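Long-range contacts in uncharacterized protein (Deinococcus radiodurans, PDB 3GG7), which binds manganese and, as a member of the TatD-type metal-dependent hydrolase family, probably hydrolyses ester bonds: residues V17-A22 / A207-V212; R82-V87 / R119-H124; G143-H148 / L163-S168. All coordinates share one frame; numbering follows the deposited sequence.

Contact 1: residues V17-A22 / A207-V212; sequences VAVARA and ALPWDV
The six-membered ring of W210 overlaps the methyl of A22, with CB of A22 3.3 Å from CH2 of W210. The fit is tight, and the methyl approaches the ring obliquely. Helix 16-25 is the first helix of this TatD-type fold, a variant of the TIM barrel. It meets a short 3-10 turn, 209-211, in the loop ahead of helix 212-223. V19 is the second anchor on the helix. Its CG1 packs on the P209 ring, 3.8 Å from CD of P209, while CG2 turns to CD2 of L208 at 4.2 Å. The W210 side chain has CG between the backbone N and the carbonyl carbon (chi1 42°). From there the indole reaches back over its own loop, so that CB of L208 covers one face. R26 adds a cation-pi contact with the same ring. No hydrogen bond joins the two segments, and the contact is mainly apolar. The turn is braced internally by N of L208, which donates to OD2 of D211 at 2.9 Å from above the carboxylate plane. P209 also touches D5 and V8 of strand 4-8. At the indole edge, in the ring plane, O of V19 lies 4.0 Å from CZ3 of W210.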
loop_
_atom_site.group_PDB
_atom_site.type_symbol
_atom_site.label_atom_id
_atom_site.label_comp_id
_atom_site.label_asym_id
_atom_site.label_seq_id
_atom_site.Cartn_x
_atom_site.Cartn_y
_atom_site.Cartn_z
ATOM N N VAL A 17 13.036 12.394 8.072
ATOM C CA VAL A 17 13.090 13.681 7.384
ATOM C C VAL A 17 14.092 13.660 6.223
ATOM O O VAL A 17 13.811 14.226 5.163
ATOM C CB VAL A 17 13.416 14.835 8.376
ATOM C CG1 VAL A 17 13.716 16.138 7.642
ATOM C CG2 VAL A 17 12.280 14.994 9.386
ATOM N N ALA A 18 15.258 13.031 6.399
ATOM C CA ALA A 18 16.225 12.946 5.311
ATOM C C ALA A 18 15.646 12.218 4.099
ATOM O O ALA A 18 15.885 12.609 2.957
ATOM C CB ALA A 18 17.530 12.266 5.782
ATOM N N VAL A 19 14.881 11.151 4.352
ATOM C CA VAL A 19 14.313 10.386 3.265
ATOM C C VAL A 19 13.234 11.238 2.581
ATOM O O VAL A 19 13.191 11.306 1.377
ATOM C CB VAL A 19 13.769 9.022 3.739
ATOM C CG1 VAL A 19 13.133 8.267 2.591
ATOM C CG2 VAL A 19 14.908 8.183 4.391
ATOM N N ALA A 20 12.376 11.880 3.356
ATOM C CA ALA A 20 11.345 12.772 2.795
ATOM C C ALA A 20 11.935 13.890 1.953
ATOM O O ALA A 20 11.446 14.170 0.870
ATOM C CB ALA A 20 10.486 13.362 3.911
ATOM N N ARG A 21 12.983 14.550 2.453
ATOM C CA ARG A 21 13.686 15.572 1.691
ATOM C C ARG A 21 14.234 15.032 0.377
ATOM O O ARG A 21 14.158 15.673 -0.659
ATOM C CB ARG A 21 14.867 16.115 2.494
ATOM C CG ARG A 21 14.557 17.168 3.475
ATOM C CD ARG A 21 15.857 17.938 3.794
ATOM N NE ARG A 21 15.884 18.380 5.180
ATOM C CZ ARG A 21 16.537 17.775 6.174
ATOM N NH1 ARG A 21 16.461 18.298 7.390
ATOM N NH2 ARG A 21 17.261 16.666 5.976
ATOM N N ALA A 22 14.827 13.846 0.433
ATOM C CA ALA A 22 15.395 13.218 -0.748
ATOM C C ALA A 22 14.332 12.912 -1.807
ATOM O O ALA A 22 14.580 12.978 -3.008
ATOM C CB ALA A 22 16.135 11.949 -0.351
ATOM N N ALA A 207 15.373 -1.110 1.462
ATOM C CA ALA A 207 14.980 -0.315 0.299
ATOM C C ALA A 207 14.681 1.135 0.642
ATOM O O ALA A 207 14.183 1.439 1.746
ATOM C CB ALA A 207 13.777 -0.916 -0.370
ATOM N N LEU A 208 15.045 2.012 -0.290
ATOM C CA LEU A 208 14.675 3.429 -0.274
ATOM C C LEU A 208 13.677 3.693 -1.380
ATOM O O LEU A 208 13.616 2.944 -2.366
ATOM C CB LEU A 208 15.917 4.306 -0.487
ATOM C CG LEU A 208 16.882 4.290 0.686
ATOM C CD1 LEU A 208 18.237 4.800 0.174
ATOM C CD2 LEU A 208 16.314 5.141 1.837
ATOM N N PRO A 209 12.873 4.767 -1.257
ATOM C CA PRO A 209 11.824 5.019 -2.256
ATOM C C PRO A 209 12.307 5.070 -3.700
ATOM O O PRO A 209 11.600 4.607 -4.612
ATOM C CB PRO A 209 11.222 6.357 -1.814
ATOM C CG PRO A 209 11.483 6.411 -0.358
ATOM C CD PRO A 209 12.791 5.697 -0.123
ATOM N N TRP A 210 13.497 5.596 -3.922
ATOM C CA TRP A 210 13.972 5.749 -5.274
ATOM C C TRP A 210 14.465 4.423 -5.880
ATOM O O TRP A 210 14.757 4.358 -7.077
ATOM C CB TRP A 210 15.001 6.893 -5.393
ATOM C CG TRP A 210 16.019 6.993 -4.311
ATOM C CD1 TRP A 210 17.304 6.532 -4.350
ATOM C CD2 TRP A 210 15.862 7.626 -3.041
ATOM N NE1 TRP A 210 17.947 6.835 -3.191
ATOM C CE2 TRP A 210 17.091 7.510 -2.361
ATOM C CE3 TRP A 210 14.802 8.285 -2.404
ATOM C CZ2 TRP A 210 17.280 8.011 -1.069
ATOM C CZ3 TRP A 210 14.991 8.784 -1.132
ATOM C CH2 TRP A 210 16.214 8.640 -0.467
ATOM N N ASP A 211 14.465 3.339 -5.094
ATOM C CA ASP A 211 14.701 2.005 -5.643
ATOM C C ASP A 211 13.516 1.565 -6.500
ATOM O O ASP A 211 13.560 0.505 -7.157
ATOM C CB ASP A 211 14.891 0.962 -4.526
ATOM C CG ASP A 211 16.196 1.091 -3.782
ATOM O OD1 ASP A 211 17.221 1.486 -4.385
ATOM O OD2 ASP A 211 16.223 0.777 -2.575
ATOM N N VAL A 212 12.442 2.342 -6.473
ATOM C CA VAL A 212 11.281 2.104 -7.343
ATOM C C VAL A 212 11.654 2.217 -8.824
ATOM O O VAL A 212 10.957 1.648 -9.655
ATOM C CB VAL A 212 10.046 3.008 -6.950
ATOM C CG1 VAL A 212 10.150 4.406 -7.510
ATOM C CG2 VAL A 212 8.727 2.358 -7.367
#

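Contact 2: residues R82-V87 / R119-H124; sequences RFVGEV and RILSIH. With MN (manganese (II) ion), chain B.
A right-handed beta-alpha-beta unit, strand 83-88, helix 99-115 and strand 119-124, brings two parallel strands of the barrel together beside the manganese site. N of V84 donates to O of I120 and N of S122 to O of V84, both at 2.8 Å. The register then slips by one residue. This beta bulge includes a cis peptide before E86, where the chain turns a corner. Pairing resumes with a weak bond from N of V87 to O of S122 and a short one, 2.7 Å, from N of H124 to O of V87. CE1 of F83 lies alongside CD1 of I120. On the other face, CB of V84 meets CD2 of L121 at 3.8 Å. The E86 chain is stretched out, CG trans to N (chi1 -178°), carrying the carboxylate to the metal. OE1 binds manganese at 2.1 Å, with H7, H9, D196 and a water completing the site. ND1 of H124 donates in its ring plane to the anti side of OE2 of E86, at 2.8 Å and 153°. That water also donates to OE2. H124, a predicted ligand of a second metal, is held at NE2 by D90. Metal, water and histidine together limit rotation of the carboxylate.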
loop_
_atom_site.group_PDB
_atom_site.type_symbol
_atom_site.label_atom_id
_atom_site.label_comp_id
_atom_site.label_asym_id
_atom_site.label_seq_id
_atom_site.Cartn_x
_atom_site.Cartn_y
_atom_site.Cartn_z
ATOM N N ARG A 82 -7.287 11.371 2.488
ATOM C CA ARG A 82 -7.987 10.541 1.509
ATOM C C ARG A 82 -7.399 9.137 1.424
ATOM O O ARG A 82 -7.937 8.287 0.706
ATOM C CB ARG A 82 -8.039 11.232 0.142
ATOM C CG ARG A 82 -6.798 11.309 -0.653
ATOM C CD ARG A 82 -6.935 12.279 -1.892
ATOM N NE ARG A 82 -7.236 13.684 -1.560
ATOM C CZ ARG A 82 -8.249 14.417 -2.055
ATOM N NH1 ARG A 82 -9.112 13.920 -2.944
ATOM N NH2 ARG A 82 -8.426 15.667 -1.655
ATOM N N PHE A 83 -6.302 8.868 2.155
ATOM C CA PHE A 83 -5.564 7.619 2.028
ATOM C C PHE A 83 -5.533 6.880 3.349
ATOM O O PHE A 83 -5.215 7.471 4.398
ATOM C CB PHE A 83 -4.117 7.846 1.591
ATOM C CG PHE A 83 -3.971 8.715 0.359
ATOM C CD1 PHE A 83 -4.199 8.191 -0.916
ATOM C CD2 PHE A 83 -3.562 10.032 0.475
ATOM C CE1 PHE A 83 -4.043 9.007 -2.030
ATOM C CE2 PHE A 83 -3.412 10.838 -0.631
ATOM C CZ PHE A 83 -3.639 10.292 -1.898
ATOM N N VAL A 84 -5.858 5.592 3.292
ATOM C CA VAL A 84 -5.854 4.691 4.454
ATOM C C VAL A 84 -4.849 3.578 4.190
ATOM O O VAL A 84 -4.908 2.916 3.158
ATOM C CB VAL A 84 -7.272 4.127 4.745
ATOM C CG1 VAL A 84 -7.237 2.912 5.692
ATOM C CG2 VAL A 84 -8.108 5.290 5.332
ATOM N N GLY A 85 -3.896 3.375 5.098
ATOM C CA GLY A 85 -2.926 2.290 4.991
ATOM C C GLY A 85 -1.779 2.561 5.948
ATOM O O GLY A 85 -1.550 3.715 6.318
ATOM N N GLU A 86 -1.047 1.521 6.374
ATOM C CA GLU A 86 -1.256 0.140 5.954
ATOM C C GLU A 86 -2.326 -0.510 6.828
ATOM O O GLU A 86 -2.305 -0.394 8.059
ATOM C CB GLU A 86 0.068 -0.611 6.115
ATOM C CG GLU A 86 0.015 -2.058 5.660
ATOM C CD GLU A 86 1.365 -2.643 5.340
ATOM O OE1 GLU A 86 2.398 -1.944 5.536
ATOM O OE2 GLU A 86 1.387 -3.801 4.879
ATOM N N VAL A 87 -3.270 -1.211 6.177
ATOM C CA VAL A 87 -4.372 -1.905 6.867
ATOM C C VAL A 87 -4.508 -3.284 6.249
ATOM O O VAL A 87 -3.989 -3.505 5.153
ATOM C CB VAL A 87 -5.700 -1.164 6.773
ATOM C CG1 VAL A 87 -5.637 0.206 7.492
ATOM C CG2 VAL A 87 -6.127 -0.969 5.307
ATOM N N ARG A 119 -12.434 5.717 0.948
ATOM C CA ARG A 119 -11.016 6.106 0.918
ATOM C C ARG A 119 -10.243 5.225 -0.059
ATOM O O ARG A 119 -10.710 4.140 -0.457
ATOM C CB ARG A 119 -10.391 5.954 2.328
ATOM C CG ARG A 119 -10.955 6.889 3.394
ATOM C CD ARG A 119 -10.569 8.322 3.090
ATOM N NE ARG A 119 -10.940 9.286 4.111
ATOM C CZ ARG A 119 -12.120 9.895 4.191
ATOM N NH1 ARG A 119 -13.121 9.562 3.377
ATOM N NH2 ARG A 119 -12.340 10.793 5.140
ATOM N N ILE A 120 -9.056 5.683 -0.426
ATOM C CA ILE A 120 -8.092 4.903 -1.184
ATOM C C ILE A 120 -7.317 4.092 -0.142
ATOM O O ILE A 120 -6.735 4.666 0.782
ATOM C CB ILE A 120 -7.163 5.813 -1.991
ATOM C CG1 ILE A 120 -7.945 6.531 -3.102
ATOM C CG2 ILE A 120 -5.989 5.016 -2.546
ATOM C CD1 ILE A 120 -7.184 7.729 -3.690
ATOM N N LEU A 121 -7.341 2.768 -0.265
ATOM C CA LEU A 121 -6.820 1.858 0.764
ATOM C C LEU A 121 -5.570 1.163 0.233
ATOM O O LEU A 121 -5.582 0.617 -0.885
ATOM C CB LEU A 121 -7.858 0.782 1.089
ATOM C CG LEU A 121 -9.309 1.251 1.150
ATOM C CD1 LEU A 121 -10.207 0.037 1.232
ATOM C CD2 LEU A 121 -9.520 2.173 2.306
ATOM N N SER A 122 -4.502 1.136 1.033
ATOM C CA SER A 122 -3.304 0.351 0.724
ATOM C C SER A 122 -3.273 -0.821 1.699
ATOM O O SER A 122 -3.063 -0.654 2.921
ATOM C CB SER A 122 -2.045 1.202 0.811
ATOM O OG SER A 122 -0.934 0.452 0.408
ATOM N N ILE A 123 -3.515 -2.018 1.171
ATOM C CA ILE A 123 -3.923 -3.164 1.963
ATOM C C ILE A 123 -2.888 -4.304 1.959
ATOM O O ILE A 123 -2.397 -4.705 0.905
ATOM C CB ILE A 123 -5.287 -3.693 1.437
ATOM C CG1 ILE A 123 -6.355 -2.629 1.592
ATOM C CG2 ILE A 123 -5.713 -4.998 2.162
ATOM C CD1 ILE A 123 -7.640 -2.959 0.805
ATOM N N HIS A 124 -2.601 -4.792 3.169
ATOM C CA HIS A 124 -1.802 -5.988 3.463
ATOM C C HIS A 124 -2.690 -7.215 3.366
ATOM O O HIS A 124 -3.792 -7.221 3.926
ATOM C CB HIS A 124 -1.290 -5.843 4.907
ATOM C CG HIS A 124 -0.267 -6.844 5.326
ATOM N ND1 HIS A 124 1.073 -6.541 5.430
ATOM C CD2 HIS A 124 -0.395 -8.120 5.758
ATOM C CE1 HIS A 124 1.743 -7.603 5.843
ATOM N NE2 HIS A 124 0.871 -8.571 6.076
HETATM MN MN MN B . 4.143 -1.914 4.341
HETATM O O HOH W 1 4.389 -3.935 4.383
#

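Contact 3: residues G143-H148 / L163-S168; sequences GTPILH and LGCWFS
The W166 indole meets CG2 of T144 obliquely, with CG2 of T144 3.5 Å from CD1 of W166. O of G164 sits at the indole edge, in the ring plane. N237, R240 and L241 of helix 227-243 also touch this side chain. The F167 ring is approached obliquely by CD1 of L147, 4.0 Å from CE1 of F167. These two side chains lie side by side and point the same way. L157 and I161 of helix 154-162 pack against F167 as well. The H148 imidazole reaches beyond the strand pair and stacks on the ring of H7, a manganese ligand.

Strands 143-148 and 166-169 are parallel neighbours in the barrel, joined through helix 154-162 as a beta-alpha-beta unit. The helix ends in a Schellman motif at G164, and the chain then enters the second strand. N of W166 donates to O of P145 at 2.9 Å, nearly straight at 168°. N of L147 donates to O of W166 at 2.8 Å, coming from above the carbonyl plane. N of S168 reaches O of L147 at 3.2 Å, also from above the plane. A water donates to O of L147 and O of S168, bridging the two strands toward their C-terminal ends.

On the face of L147 and F167, SG of C165 fits between CG of P145 and CD1 of L147, 3.9 Å from each. On the other face, I146 packs against W166 and S168. S168 holds OG between its backbone N and carbonyl carbon (chi1 57°), which sets OG of S168 3.5 Å from CB of H148. H148 is a predicted ligand of a second metal. E194 accepts from ND1 of H148 through OE2 and bonds OG of S168 through OE1.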
loop_
_atom_site.group_PDB
_atom_site.type_symbol
_atom_site.label_atom_id
_atom_site.label_comp_id
_atom_site.label_asym_id
_atom_site.label_seq_id
_atom_site.Cartn_x
_atom_site.Cartn_y
_atom_site.Cartn_z
ATOM N N GLY A 143 -14.283 2.089 -0.394
ATOM C CA GLY A 143 -13.493 2.874 -1.318
ATOM C C GLY A 143 -12.772 2.015 -2.327
ATOM O O GLY A 143 -13.293 0.977 -2.753
ATOM N N THR A 144 -11.587 2.459 -2.747
ATOM C CA THR A 144 -10.808 1.797 -3.795
ATOM C C THR A 144 -9.672 1.014 -3.165
ATOM O O THR A 144 -8.772 1.623 -2.571
ATOM C CB THR A 144 -10.224 2.800 -4.817
ATOM O OG1 THR A 144 -11.305 3.541 -5.386
ATOM C CG2 THR A 144 -9.420 2.067 -5.940
ATOM N N PRO A 145 -9.706 -0.323 -3.248
ATOM C CA PRO A 145 -8.694 -1.126 -2.574
ATOM C C PRO A 145 -7.483 -1.376 -3.427
ATOM O O PRO A 145 -7.592 -1.877 -4.555
ATOM C CB PRO A 145 -9.418 -2.448 -2.291
ATOM C CG PRO A 145 -10.498 -2.554 -3.330
ATOM C CD PRO A 145 -10.788 -1.152 -3.821
ATOM N N ILE A 146 -6.309 -1.044 -2.909
ATOM C CA ILE A 146 -5.071 -1.408 -3.557
ATOM C C ILE A 146 -4.441 -2.542 -2.781
ATOM O O ILE A 146 -4.149 -2.398 -1.584
ATOM C CB ILE A 146 -4.054 -0.242 -3.546
ATOM C CG1 ILE A 146 -4.674 1.032 -4.112
ATOM C CG2 ILE A 146 -2.819 -0.642 -4.337
ATOM C CD1 ILE A 146 -3.831 2.312 -3.791
ATOM N N LEU A 147 -4.196 -3.658 -3.445
ATOM C CA LEU A 147 -3.518 -4.743 -2.798
ATOM C C LEU A 147 -2.037 -4.526 -2.955
ATOM O O LEU A 147 -1.471 -4.599 -4.046
ATOM C CB LEU A 147 -3.976 -6.095 -3.379
ATOM C CG LEU A 147 -5.468 -6.315 -3.209
ATOM C CD1 LEU A 147 -5.797 -7.708 -3.752
ATOM C CD2 LEU A 147 -5.903 -6.210 -1.775
ATOM N N HIS A 148 -1.389 -4.239 -1.830
ATOM C CA HIS A 148 0.043 -3.963 -1.811
ATOM C C HIS A 148 0.825 -5.286 -1.705
ATOM O O HIS A 148 0.462 -6.174 -0.933
ATOM C CB HIS A 148 0.347 -2.978 -0.670
ATOM C CG HIS A 148 1.349 -3.469 0.324
ATOM N ND1 HIS A 148 2.702 -3.493 0.067
ATOM C CD2 HIS A 148 1.197 -3.916 1.595
ATOM C CE1 HIS A 148 3.336 -3.964 1.130
ATOM N NE2 HIS A 148 2.442 -4.234 2.063
ATOM N N LEU A 163 -13.330 -7.836 -8.297
ATOM C CA LEU A 163 -13.833 -7.002 -7.218
ATOM C C LEU A 163 -13.386 -5.528 -7.307
ATOM O O LEU A 163 -13.704 -4.719 -6.420
ATOM C CB LEU A 163 -13.400 -7.578 -5.861
ATOM C CG LEU A 163 -14.146 -8.862 -5.475
ATOM C CD1 LEU A 163 -13.422 -9.570 -4.338
ATOM C CD2 LEU A 163 -15.590 -8.554 -5.092
ATOM N N GLY A 164 -12.652 -5.180 -8.353
ATOM C CA GLY A 164 -12.223 -3.798 -8.565
ATOM C C GLY A 164 -10.948 -3.406 -7.838
ATOM O O GLY A 164 -10.696 -2.200 -7.624
ATOM N N CYS A 165 -10.131 -4.393 -7.460
ATOM C CA CYS A 165 -8.861 -4.083 -6.793
ATOM C C CYS A 165 -7.861 -3.527 -7.772
ATOM O O CYS A 165 -7.860 -3.873 -8.975
ATOM C CB CYS A 165 -8.246 -5.311 -6.132
ATOM S SG CYS A 165 -9.154 -5.938 -4.712
ATOM N N TRP A 166 -7.013 -2.640 -7.240
ATOM C CA TRP A 166 -5.775 -2.206 -7.870
ATOM C C TRP A 166 -4.603 -2.914 -7.197
ATOM O O TRP A 166 -4.813 -3.621 -6.215
ATOM C CB TRP A 166 -5.598 -0.692 -7.746
ATOM C CG TRP A 166 -6.620 0.149 -8.471
ATOM C CD1 TRP A 166 -7.974 0.038 -8.431
ATOM C CD2 TRP A 166 -6.331 1.259 -9.294
ATOM N NE1 TRP A 166 -8.557 1.011 -9.210
ATOM C CE2 TRP A 166 -7.561 1.783 -9.742
ATOM C CE3 TRP A 166 -5.138 1.862 -9.709
ATOM C CZ2 TRP A 166 -7.639 2.879 -10.593
ATOM C CZ3 TRP A 166 -5.223 2.969 -10.540
ATOM C CH2 TRP A 166 -6.465 3.441 -10.992
ATOM N N PHE A 167 -3.384 -2.729 -7.705
ATOM C CA PHE A 167 -2.212 -3.427 -7.227
ATOM C C PHE A 167 -1.021 -2.521 -7.206
ATOM O O PHE A 167 -0.774 -1.835 -8.188
ATOM C CB PHE A 167 -1.922 -4.651 -8.133
ATOM C CG PHE A 167 -3.119 -5.515 -8.319
ATOM C CD1 PHE A 167 -3.392 -6.544 -7.415
ATOM C CD2 PHE A 167 -4.033 -5.241 -9.323
ATOM C CE1 PHE A 167 -4.534 -7.300 -7.536
ATOM C CE2 PHE A 167 -5.195 -5.984 -9.446
ATOM C CZ PHE A 167 -5.435 -7.033 -8.556
ATOM N N SER A 168 -0.266 -2.524 -6.106
ATOM C CA SER A 168 1.016 -1.873 -6.097
ATOM C C SER A 168 2.083 -2.945 -5.989
ATOM O O SER A 168 2.039 -3.813 -5.132
ATOM C CB SER A 168 1.119 -0.782 -4.995
ATOM O OG SER A 168 0.869 -1.298 -3.692
HETATM O O HOH W 2 0.409 -6.076 -5.566
#

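Overall arrangement
Contacts 2 and 3 are buried and lie in one parallel sheet, where strands 119-124 and 143-148 are neighbours. Their centres are about 9 Å apart, and backbone bonds join L121 and I123 to I146. Both are parallel beta-alpha-beta pairings held by backbone bonds; the ladder of contact 2 is broken by a bulge, while that of contact 3 keeps its register. At their C-terminal ends E86, H124 and H148 come together. Contact 2 supplies E86, a manganese ligand; contact 3 brings H148 close to it. Contact 1 is partly buried, its centre about 20 Å from that of contact 2. It joins the first helix to a late loop, without cross-segment hydrogen bonds.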